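Local atomic coordinates of UV damage endonuclease (Sulfolobus acidocaldarius, PDB entry 3TC3), a protein that probably cuts DNA at damaged sites as a manganese-binding TIM-barrel endonuclease of the UvdE family, opening the way to excision repair. Residues 22-27 with 294-299; 60-65 with 75-80; 271-276 with 285-290. One frame throughout, in Å; residues are numbered along the deposited sequence.

How the interactions relate
All three contacts pack a helix against a strand of one closed parallel barrel. Interaction 1 lays the last helix on the first strand, and interactions 2 and 3 flank it, their centres about 13 Å and 8 Å from its own. Strand 22-27 lies between the strands of the other two and bonds to both: Tyr26 O lies 3.2 Å from Arg78 N of interaction 2, and Gly25 N lies 2.8 Å from Ile285 O of interaction 3, both probable hydrogen bonds. Interactions 2 and 3 are about 20 Å apart by centre yet meet inside the barrel, where Arg78 NH2 forms a 2.7 Å salt bridge with OE2 of the manganese ligand Glu288.

Interaction 1. Residues 22-27 with 294-299; sequences MRVGYV and ISALKA
Ala296 fills the angle between Tyr26 and Val24, its CB touching CD1 of the Tyr26 ring at 3.7 Å and CG1 of Val24 at 4.0 Å. The methyl meets the ring obliquely. Tyr26 CG stands between its backbone N and carbonyl carbon (chi1 62°), which raises the ring beside the helix. One turn further along the helix, the CB of Ala299 closes on the same Val24 methyl at 4.1 Å, and Val24 CG1 also lies 3.8 Å from the backbone O of Ala296. Two alanines thus offer the strand a low surface, and the short axes come to 8.0 Å of each other while running almost antiparallel, at 169°. The seam of the TIM barrel runs here: strands 22-27 and 283-287 are neighbours, and helix 293-305, the last of the chain, covers both from outside, Ala299 also touching Leu287. No hydrogen bond crosses between the two segments; the side-chain contact is apolar and buries 174 Å² in all, both segments counted, between buried residues. The phenol end of Tyr26 leads away from the alanines toward helix 48-71, where OH hydrogen-bonds to Asn69, with Asn30 as a second partner. Ile294, by contrast, sits on the exposed side of the helix, while Leu297 and Lys298 are partly exposed, the lysine amine being hydrogen-bonded to Thr267 OG1 and Ile268 O.

Interaction 2. Residues 60-65 with 75-80; sequences LCLKNI and LFFRIS
Leu62 and Phe77 each carry CG anti to the backbone N (chi1 180° and -166°), and these two torsions send an isobutyl group and a phenyl ring into the same space between helix and strand. The side chains come together on a slant, with Leu62 CD1 3.5 Å from CE2 of the Phe77 ring and slightly farther from CD2. Its other methyl, CD2, turns to Ile79 and lies 4.1 Å from Ile79 CD1, so a single leucine spans two residues of 75-80, one on each of its branches. Ile65 follows one helical turn later: its CG2 sits over one face of the Phe77 ring, 4.1 Å from the centroid and 27° off the normal, a CH-pi contact. The ring is therefore held by two kinds of approach, a methyl over its face and another meeting it obliquely near the CD2-CE2 bond.

Helix 48-71 and strand 76-78 are consecutive elements of the TIM barrel, the helix being part of the beta-alpha-beta crossover that leads from strand 22-27 to its parallel neighbour 76-78. Phe77 points outward into the layer between barrel and helices, where Tyr26 of strand 22-27 meets it edge-to-face and Leu66 and Asn69 of the same helix add to its surroundings. Arg78, next in the strand, points to the barrel interior. On the helix, Cys61 is joined by a disulfide to Cys35.

No hydrogen bond crosses between the two segments. Their attachment rests on dispersion, on the CH-pi contact and on the exclusion of water from four buried side chains, so between these segments the fit of side chains, not polar pairing, probably governs how the helix lies against the strand.

Interaction 3. Residues 271-276 with 285-290; sequences ENFRRF and IMLEVK. With MN (manganese (II) ion), chain C.
Phe273 reaches from its helix to two aliphatic tips on the strand: CE1 lies 4.1 Å from Leu287 CD2, and CZ lies 4.2 Å from Ile285 CD1. Both methyls approach the ring obliquely, and the side chains of Phe273 and Leu287 cross at about a right angle. These contacts belong to the last beta-alpha-beta unit of the TIM barrel, in which helix 270-279 links strand 249-252 to strand 283-287. The backbones stay well apart, 10.3 Å from Phe273 CA to Leu287 CA, and the phenylalanine bridges that distance because its CG is anti to the backbone N (chi1 -176°).

Around this first shell, Tyr252 of strand 249-252 meets the rings of both Phe273 and Phe276 edge-to-face, while Ala299 of helix 293-305 touches Phe273. The helix surface is also tied within itself. Both terminal nitrogens of Arg275, NH1 and NH2, donate to OD1 of Asn272, coming from opposite faces of the amide plane; the NH2 bond is 2.8 Å long but bent, with an N-H...O angle of 137°. Asn272 ND2 in turn hydrogen-bonds to Glu254, which helps fix the rotation of the amide.

On the far side of the strand the chain delivers Glu288 to the manganese site. While Leu287 serves the outer layer, the Glu288 side chain stretches out into the barrel mouth, where Glu195 OE2 and Asp220 OD2 also bind the metal and Asp251 belongs to the same site. Arg78 NH2 pairs with Glu288 OE2 in a salt bridge, which would be expected to steady the carboxylate. The other carboxylate oxygen, Glu288 OE1, binds manganese at 2.3 Å, and a water bound to the metal at 2.4 Å is hydrogen-bonded to Glu288 OE2.

Interaction 1. Residues 22-27 with 294-299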
loop_
_atom_site.group_PDB
_atom_site.type_symbol
_atom_site.label_atom_id
_atom_site.label_comp_id
_atom_site.label_asym_id
_atom_site.label_seq_id
_atom_site.Cartn_x
_atom_site.Cartn_y
_atom_site.Cartn_z
ATOM N N MET A 22 6.835 10.991 -12.875
ATOM C CA MET A 22 5.828 10.420 -11.925
ATOM C C MET A 22 5.231 9.134 -12.487
ATOM O O MET A 22 4.927 9.074 -13.706
ATOM C CB MET A 22 4.746 11.428 -11.641
ATOM C CG MET A 22 5.229 12.559 -10.670
ATOM S SD MET A 22 4.019 13.916 -10.708
ATOM C CE MET A 22 4.033 14.544 -9.063
ATOM N N ARG A 23 5.091 8.085 -11.658
ATOM C CA ARG A 23 4.361 6.876 -12.034
ATOM C C ARG A 23 3.001 6.960 -11.396
ATOM O O ARG A 23 2.919 7.551 -10.313
ATOM C CB ARG A 23 5.010 5.583 -11.553
ATOM C CG ARG A 23 6.342 5.339 -12.184
ATOM C CD ARG A 23 6.767 4.145 -11.303
ATOM N NE ARG A 23 7.964 3.549 -11.767
ATOM C CZ ARG A 23 9.094 3.479 -11.101
ATOM N NH1 ARG A 23 9.254 4.017 -9.898
ATOM N NH2 ARG A 23 10.108 2.875 -11.699
ATOM N N VAL A 24 1.990 6.452 -12.072
ATOM C CA VAL A 24 0.654 6.359 -11.518
ATOM C C VAL A 24 0.303 4.918 -11.153
ATOM O O VAL A 24 0.674 4.005 -11.872
ATOM C CB VAL A 24 -0.331 6.775 -12.682
ATOM C CG1 VAL A 24 -1.840 6.464 -12.341
ATOM C CG2 VAL A 24 -0.088 8.221 -13.122
ATOM N N GLY A 25 -0.363 4.737 -9.990
ATOM C CA GLY A 25 -0.932 3.431 -9.631
ATOM C C GLY A 25 -2.345 3.455 -9.189
ATOM O O GLY A 25 -2.901 4.484 -8.922
ATOM N N TYR A 26 -2.887 2.217 -9.121
ATOM C CA TYR A 26 -4.211 2.032 -8.454
ATOM C C TYR A 26 -4.137 0.772 -7.604
ATOM O O TYR A 26 -3.124 0.048 -7.622
ATOM C CB TYR A 26 -5.378 2.101 -9.402
ATOM C CG TYR A 26 -5.357 1.032 -10.439
ATOM C CD1 TYR A 26 -4.501 1.129 -11.601
ATOM C CD2 TYR A 26 -6.176 -0.141 -10.297
ATOM C CE1 TYR A 26 -4.463 0.106 -12.575
ATOM C CE2 TYR A 26 -6.104 -1.154 -11.264
ATOM C CZ TYR A 26 -5.234 -1.026 -12.362
ATOM O OH TYR A 26 -5.263 -2.067 -13.301
ATOM N N VAL A 27 -5.258 0.458 -6.939
ATOM C CA VAL A 27 -5.188 -0.506 -5.792
ATOM C C VAL A 27 -5.973 -1.786 -6.096
ATOM O O VAL A 27 -7.175 -1.743 -6.429
ATOM C CB VAL A 27 -5.833 0.170 -4.581
ATOM C CG1 VAL A 27 -6.014 -0.831 -3.367
ATOM C CG2 VAL A 27 -4.978 1.418 -4.181
ATOM N N ILE A 294 -10.112 3.402 -13.737
ATOM C CA ILE A 294 -10.746 4.482 -14.529
ATOM C C ILE A 294 -10.094 5.851 -14.110
ATOM O O ILE A 294 -9.721 6.668 -14.972
ATOM C CB ILE A 294 -12.241 4.458 -14.327
ATOM C CG1 ILE A 294 -12.869 3.119 -14.850
ATOM C CG2 ILE A 294 -12.896 5.793 -14.982
ATOM C CD1 ILE A 294 -13.258 3.054 -16.253
ATOM N N SER A 295 -9.861 6.070 -12.797
ATOM C CA SER A 295 -9.119 7.205 -12.387
ATOM C C SER A 295 -7.654 7.137 -12.798
ATOM O O SER A 295 -7.066 8.203 -13.065
ATOM C CB SER A 295 -9.231 7.465 -10.859
ATOM O OG SER A 295 -10.465 8.117 -10.604
ATOM N N ALA A 296 -7.037 5.938 -12.817
ATOM C CA ALA A 296 -5.652 5.851 -13.232
ATOM C C ALA A 296 -5.518 6.275 -14.692
ATOM O O ALA A 296 -4.546 6.976 -15.025
ATOM C CB ALA A 296 -5.155 4.438 -13.067
ATOM N N LEU A 297 -6.522 5.941 -15.504
ATOM C CA LEU A 297 -6.508 6.423 -16.904
ATOM C C LEU A 297 -6.618 7.909 -17.003
ATOM O O LEU A 297 -5.905 8.488 -17.825
ATOM C CB LEU A 297 -7.588 5.755 -17.753
ATOM C CG LEU A 297 -7.337 4.238 -17.886
ATOM C CD1 LEU A 297 -8.538 3.611 -18.542
ATOM C CD2 LEU A 297 -6.042 3.934 -18.649
ATOM N N LYS A 298 -7.440 8.539 -16.139
ATOM C CA LYS A 298 -7.605 10.006 -16.178
ATOM C C LYS A 298 -6.251 10.577 -15.745
ATOM O O LYS A 298 -5.742 11.552 -16.357
ATOM C CB LYS A 298 -8.693 10.416 -15.192
ATOM C CG LYS A 298 -10.209 10.012 -15.433
ATOM C CD LYS A 298 -11.042 10.457 -14.105
ATOM C CE LYS A 298 -12.528 10.513 -14.253
ATOM N NZ LYS A 298 -12.953 11.245 -12.997
ATOM N N ALA A 299 -5.595 9.983 -14.710
ATOM C CA ALA A 299 -4.350 10.593 -14.283
ATOM C C ALA A 299 -3.197 10.464 -15.316
ATOM O O ALA A 299 -2.398 11.388 -15.456
ATOM C CB ALA A 299 -3.939 9.952 -12.913
#

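Interaction 2. Residues 60-65 with 75-80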
loop_
_atom_site.group_PDB
_atom_site.type_symbol
_atom_site.label_atom_id
_atom_site.label_comp_id
_atom_site.label_asym_id
_atom_site.label_seq_id
_atom_site.Cartn_x
_atom_site.Cartn_y
_atom_site.Cartn_z
ATOM N N LEU A 60 -3.324 -15.325 -11.590
ATOM C CA LEU A 60 -3.612 -15.193 -13.050
ATOM C C LEU A 60 -4.104 -13.796 -13.417
ATOM O O LEU A 60 -3.634 -13.147 -14.390
ATOM C CB LEU A 60 -4.681 -16.209 -13.486
ATOM C CG LEU A 60 -4.964 -16.176 -15.023
ATOM C CD1 LEU A 60 -4.965 -17.580 -15.608
ATOM C CD2 LEU A 60 -6.194 -15.328 -15.583
ATOM N N CYS A 61 -5.097 -13.321 -12.647
ATOM C CA CYS A 61 -5.702 -12.016 -12.857
ATOM C C CYS A 61 -4.691 -10.942 -12.555
ATOM O O CYS A 61 -4.589 -9.978 -13.315
ATOM C CB CYS A 61 -6.878 -11.918 -11.961
ATOM S SG CYS A 61 -8.325 -12.869 -12.639
ATOM N N LEU A 62 -3.910 -11.113 -11.471
ATOM C CA LEU A 62 -2.804 -10.118 -11.230
ATOM C C LEU A 62 -1.860 -10.003 -12.412
ATOM O O LEU A 62 -1.526 -8.891 -12.780
ATOM C CB LEU A 62 -2.036 -10.498 -9.928
ATOM C CG LEU A 62 -0.860 -9.536 -9.575
ATOM C CD1 LEU A 62 -1.241 -8.020 -9.380
ATOM C CD2 LEU A 62 -0.167 -10.066 -8.313
ATOM N N LYS A 63 -1.458 -11.141 -13.043
ATOM C CA LYS A 63 -0.574 -11.050 -14.186
ATOM C C LYS A 63 -1.277 -10.308 -15.301
ATOM O O LYS A 63 -0.682 -9.437 -15.901
ATOM C CB LYS A 63 -0.202 -12.463 -14.688
ATOM C CG LYS A 63 0.745 -12.455 -15.864
ATOM C CD LYS A 63 2.171 -11.965 -15.578
ATOM C CE LYS A 63 3.033 -11.812 -16.884
ATOM N NZ LYS A 63 3.321 -13.139 -17.602
ATOM N N ASN A 64 -2.544 -10.616 -15.519
ATOM C CA ASN A 64 -3.302 -9.921 -16.574
ATOM C C ASN A 64 -3.420 -8.408 -16.310
ATOM O O ASN A 64 -3.263 -7.603 -17.224
ATOM C CB ASN A 64 -4.653 -10.548 -16.744
ATOM C CG ASN A 64 -4.563 -11.908 -17.417
ATOM O OD1 ASN A 64 -3.541 -12.249 -18.053
ATOM N ND2 ASN A 64 -5.588 -12.714 -17.226
ATOM N N ILE A 65 -3.663 -8.043 -15.043
ATOM C CA ILE A 65 -3.674 -6.656 -14.704
ATOM C C ILE A 65 -2.363 -5.938 -14.954
ATOM O O ILE A 65 -2.361 -4.790 -15.451
ATOM C CB ILE A 65 -4.102 -6.531 -13.159
ATOM C CG1 ILE A 65 -5.561 -6.893 -12.951
ATOM C CG2 ILE A 65 -3.742 -5.103 -12.596
ATOM C CD1 ILE A 65 -5.997 -6.900 -11.465
ATOM N N LEU A 75 2.477 2.344 -14.062
ATOM C CA LEU A 75 3.727 1.621 -13.703
ATOM C C LEU A 75 3.884 1.446 -12.187
ATOM O O LEU A 75 4.923 1.035 -11.710
ATOM C CB LEU A 75 4.972 2.295 -14.293
ATOM C CG LEU A 75 5.096 2.310 -15.839
ATOM C CD1 LEU A 75 6.441 2.762 -16.213
ATOM C CD2 LEU A 75 4.718 1.043 -16.416
ATOM N N PHE A 76 2.780 1.661 -11.457
ATOM C CA PHE A 76 2.776 1.449 -9.966
ATOM C C PHE A 76 1.477 0.630 -9.696
ATOM O O PHE A 76 0.435 0.804 -10.342
ATOM C CB PHE A 76 2.734 2.904 -9.336
ATOM C CG PHE A 76 2.834 2.984 -7.807
ATOM C CD1 PHE A 76 3.302 1.902 -6.992
ATOM C CD2 PHE A 76 2.537 4.250 -7.228
ATOM C CE1 PHE A 76 3.417 2.127 -5.595
ATOM C CE2 PHE A 76 2.614 4.479 -5.835
ATOM C CZ PHE A 76 3.094 3.380 -4.999
ATOM N N PHE A 77 1.545 -0.285 -8.722
ATOM C CA PHE A 77 0.350 -1.069 -8.359
ATOM C C PHE A 77 0.425 -1.461 -6.907
ATOM O O PHE A 77 1.505 -1.746 -6.394
ATOM C CB PHE A 77 0.271 -2.344 -9.236
ATOM C CG PHE A 77 -1.074 -2.999 -9.149
ATOM C CD1 PHE A 77 -2.234 -2.355 -9.680
ATOM C CD2 PHE A 77 -1.232 -4.291 -8.517
ATOM C CE1 PHE A 77 -3.504 -2.977 -9.468
ATOM C CE2 PHE A 77 -2.508 -4.893 -8.388
ATOM C CZ PHE A 77 -3.667 -4.224 -8.916
ATOM N N ARG A 78 -0.737 -1.506 -6.272
ATOM C CA ARG A 78 -0.866 -1.984 -4.867
ATOM C C ARG A 78 -1.470 -3.375 -4.917
ATOM O O ARG A 78 -2.641 -3.540 -5.220
ATOM C CB ARG A 78 -1.621 -1.037 -3.894
ATOM C CG ARG A 78 -1.494 -1.615 -2.409
ATOM C CD ARG A 78 -2.392 -0.736 -1.439
ATOM N NE ARG A 78 -1.888 0.668 -1.383
ATOM C CZ ARG A 78 -2.705 1.642 -0.950
ATOM N NH1 ARG A 78 -3.934 1.364 -0.539
ATOM N NH2 ARG A 78 -2.286 2.845 -0.891
ATOM N N ILE A 79 -0.645 -4.404 -4.695
ATOM C CA ILE A 79 -1.150 -5.815 -4.761
ATOM C C ILE A 79 -2.085 -6.086 -3.584
ATOM O O ILE A 79 -1.811 -5.696 -2.434
ATOM C CB ILE A 79 0.025 -6.765 -4.733
ATOM C CG1 ILE A 79 0.834 -6.588 -6.008
ATOM C CG2 ILE A 79 -0.469 -8.239 -4.596
ATOM C CD1 ILE A 79 2.144 -7.495 -6.065
ATOM N N SER A 80 -3.195 -6.730 -3.915
ATOM C CA SER A 80 -4.183 -7.032 -2.889
ATOM C C SER A 80 -3.645 -7.957 -1.773
ATOM O O SER A 80 -2.929 -8.942 -2.072
ATOM C CB SER A 80 -5.387 -7.774 -3.562
ATOM O OG SER A 80 -6.266 -8.225 -2.512
#

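Interaction 3. Residues 271-276 with 285-290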
loop_
_atom_site.group_PDB
_atom_site.type_symbol
_atom_site.label_atom_id
_atom_site.label_comp_id
_atom_site.label_asym_id
_atom_site.label_seq_id
_atom_site.Cartn_x
_atom_site.Cartn_y
_atom_site.Cartn_z
ATOM N N GLU A 271 -9.507 18.612 -12.207
ATOM C CA GLU A 271 -8.899 19.896 -11.853
ATOM C C GLU A 271 -8.173 19.818 -10.490
ATOM O O GLU A 271 -7.140 20.467 -10.298
ATOM C CB GLU A 271 -9.990 21.007 -11.860
ATOM C CG GLU A 271 -11.104 20.850 -13.001
ATOM C CD GLU A 271 -10.500 20.832 -14.355
ATOM O OE1 GLU A 271 -9.524 21.604 -14.496
ATOM O OE2 GLU A 271 -10.947 20.056 -15.266
ATOM N N ASN A 272 -8.731 19.078 -9.522
ATOM C CA ASN A 272 -8.054 18.873 -8.226
ATOM C C ASN A 272 -6.726 18.155 -8.461
ATOM O O ASN A 272 -5.714 18.491 -7.854
ATOM C CB ASN A 272 -8.939 18.106 -7.230
ATOM C CG ASN A 272 -10.076 18.940 -6.715
ATOM O OD1 ASN A 272 -9.998 20.159 -6.684
ATOM N ND2 ASN A 272 -11.126 18.301 -6.309
ATOM N N PHE A 273 -6.757 17.133 -9.316
ATOM C CA PHE A 273 -5.532 16.375 -9.562
ATOM C C PHE A 273 -4.482 17.224 -10.236
ATOM O O PHE A 273 -3.298 17.161 -9.853
ATOM C CB PHE A 273 -5.878 15.074 -10.373
ATOM C CG PHE A 273 -4.686 14.197 -10.586
ATOM C CD1 PHE A 273 -4.136 13.491 -9.522
ATOM C CD2 PHE A 273 -4.081 14.139 -11.849
ATOM C CE1 PHE A 273 -2.965 12.685 -9.746
ATOM C CE2 PHE A 273 -2.961 13.334 -12.072
ATOM C CZ PHE A 273 -2.402 12.594 -11.020
ATOM N N ARG A 274 -4.940 17.989 -11.232
ATOM C CA ARG A 274 -3.993 18.934 -11.888
ATOM C C ARG A 274 -3.394 19.906 -10.864
ATOM O O ARG A 274 -2.179 20.199 -10.909
ATOM C CB ARG A 274 -4.712 19.699 -13.002
ATOM C CG ARG A 274 -4.933 18.850 -14.220
ATOM C CD ARG A 274 -5.851 19.603 -15.209
ATOM N NE ARG A 274 -5.984 18.871 -16.441
ATOM C CZ ARG A 274 -5.132 18.952 -17.444
ATOM N NH1 ARG A 274 -4.041 19.716 -17.351
ATOM N NH2 ARG A 274 -5.373 18.193 -18.515
ATOM N N ARG A 275 -4.169 20.428 -9.934
ATOM C CA ARG A 275 -3.616 21.373 -8.962
ATOM C C ARG A 275 -2.587 20.696 -8.075
ATOM O O ARG A 275 -1.515 21.276 -7.738
ATOM C CB ARG A 275 -4.704 21.956 -8.102
ATOM C CG ARG A 275 -5.137 23.381 -8.517
ATOM C CD ARG A 275 -6.093 23.971 -7.469
ATOM N NE ARG A 275 -7.443 23.712 -7.941
ATOM C CZ ARG A 275 -8.270 22.827 -7.417
ATOM N NH1 ARG A 275 -7.880 22.108 -6.354
ATOM N NH2 ARG A 275 -9.484 22.648 -7.966
ATOM N N PHE A 276 -2.836 19.430 -7.728
ATOM C CA PHE A 276 -1.884 18.688 -6.961
ATOM C C PHE A 276 -0.572 18.435 -7.717
ATOM O O PHE A 276 0.530 18.602 -7.163
ATOM C CB PHE A 276 -2.558 17.329 -6.588
ATOM C CG PHE A 276 -1.716 16.510 -5.688
ATOM C CD1 PHE A 276 -1.723 16.790 -4.300
ATOM C CD2 PHE A 276 -0.955 15.479 -6.174
ATOM C CE1 PHE A 276 -1.000 16.063 -3.417
ATOM C CE2 PHE A 276 -0.139 14.689 -5.223
ATOM C CZ PHE A 276 -0.124 15.064 -3.877
ATOM N N ILE A 285 2.620 7.987 -7.503
ATOM C CA ILE A 285 1.319 8.395 -6.953
ATOM C C ILE A 285 0.324 7.209 -6.972
ATOM O O ILE A 285 -0.020 6.704 -8.058
ATOM C CB ILE A 285 0.713 9.522 -7.751
ATOM C CG1 ILE A 285 1.580 10.758 -7.723
ATOM C CG2 ILE A 285 -0.655 9.945 -7.171
ATOM C CD1 ILE A 285 1.080 11.861 -8.786
ATOM N N MET A 286 -0.116 6.778 -5.784
ATOM C CA MET A 286 -1.120 5.694 -5.719
ATOM C C MET A 286 -2.487 6.275 -5.549
ATOM O O MET A 286 -2.741 7.037 -4.564
ATOM C CB MET A 286 -0.837 4.849 -4.470
ATOM C CG MET A 286 -1.819 3.622 -4.324
ATOM S SD MET A 286 -1.901 2.538 -5.766
ATOM C CE MET A 286 -0.183 2.010 -5.853
ATOM N N LEU A 287 -3.377 6.094 -6.514
ATOM C CA LEU A 287 -4.753 6.634 -6.405
ATOM C C LEU A 287 -5.675 5.850 -5.563
ATOM O O LEU A 287 -5.846 4.634 -5.805
ATOM C CB LEU A 287 -5.393 6.772 -7.810
ATOM C CG LEU A 287 -4.490 7.497 -8.785
ATOM C CD1 LEU A 287 -5.143 7.446 -10.202
ATOM C CD2 LEU A 287 -4.306 9.012 -8.397
ATOM N N GLU A 288 -6.147 6.418 -4.481
ATOM C CA GLU A 288 -7.053 5.661 -3.587
ATOM C C GLU A 288 -8.458 6.240 -3.734
ATOM O O GLU A 288 -8.886 7.222 -3.024
ATOM C CB GLU A 288 -6.599 5.892 -2.128
ATOM C CG GLU A 288 -5.250 5.267 -1.841
ATOM C CD GLU A 288 -4.906 5.279 -0.365
ATOM O OE1 GLU A 288 -5.148 6.342 0.279
ATOM O OE2 GLU A 288 -4.306 4.312 0.096
ATOM N N VAL A 289 -9.006 5.872 -4.871
ATOM C CA VAL A 289 -10.401 6.302 -5.179
ATOM C C VAL A 289 -11.157 5.059 -5.647
ATOM O O VAL A 289 -10.618 4.057 -6.089
ATOM C CB VAL A 289 -10.405 7.410 -6.227
ATOM C CG1 VAL A 289 -9.988 8.770 -5.568
ATOM C CG2 VAL A 289 -9.611 7.052 -7.506
ATOM N N LYS A 290 -12.487 5.166 -5.614
ATOM C CA LYS A 290 -13.211 3.933 -5.681
ATOM C C LYS A 290 -13.336 3.397 -7.115
ATOM O O LYS A 290 -13.586 2.199 -7.255
ATOM C CB LYS A 290 -14.649 4.173 -5.196
ATOM C CG LYS A 290 -14.661 4.635 -3.684
ATOM C CD LYS A 290 -14.343 3.527 -2.780
ATOM C CE LYS A 290 -14.592 4.081 -1.335
ATOM N NZ LYS A 290 -13.411 3.712 -0.486
HETATM MN MN MN C . -3.822 6.537 2.129
HETATM O O HOH W 1 -3.870 4.193 2.589
#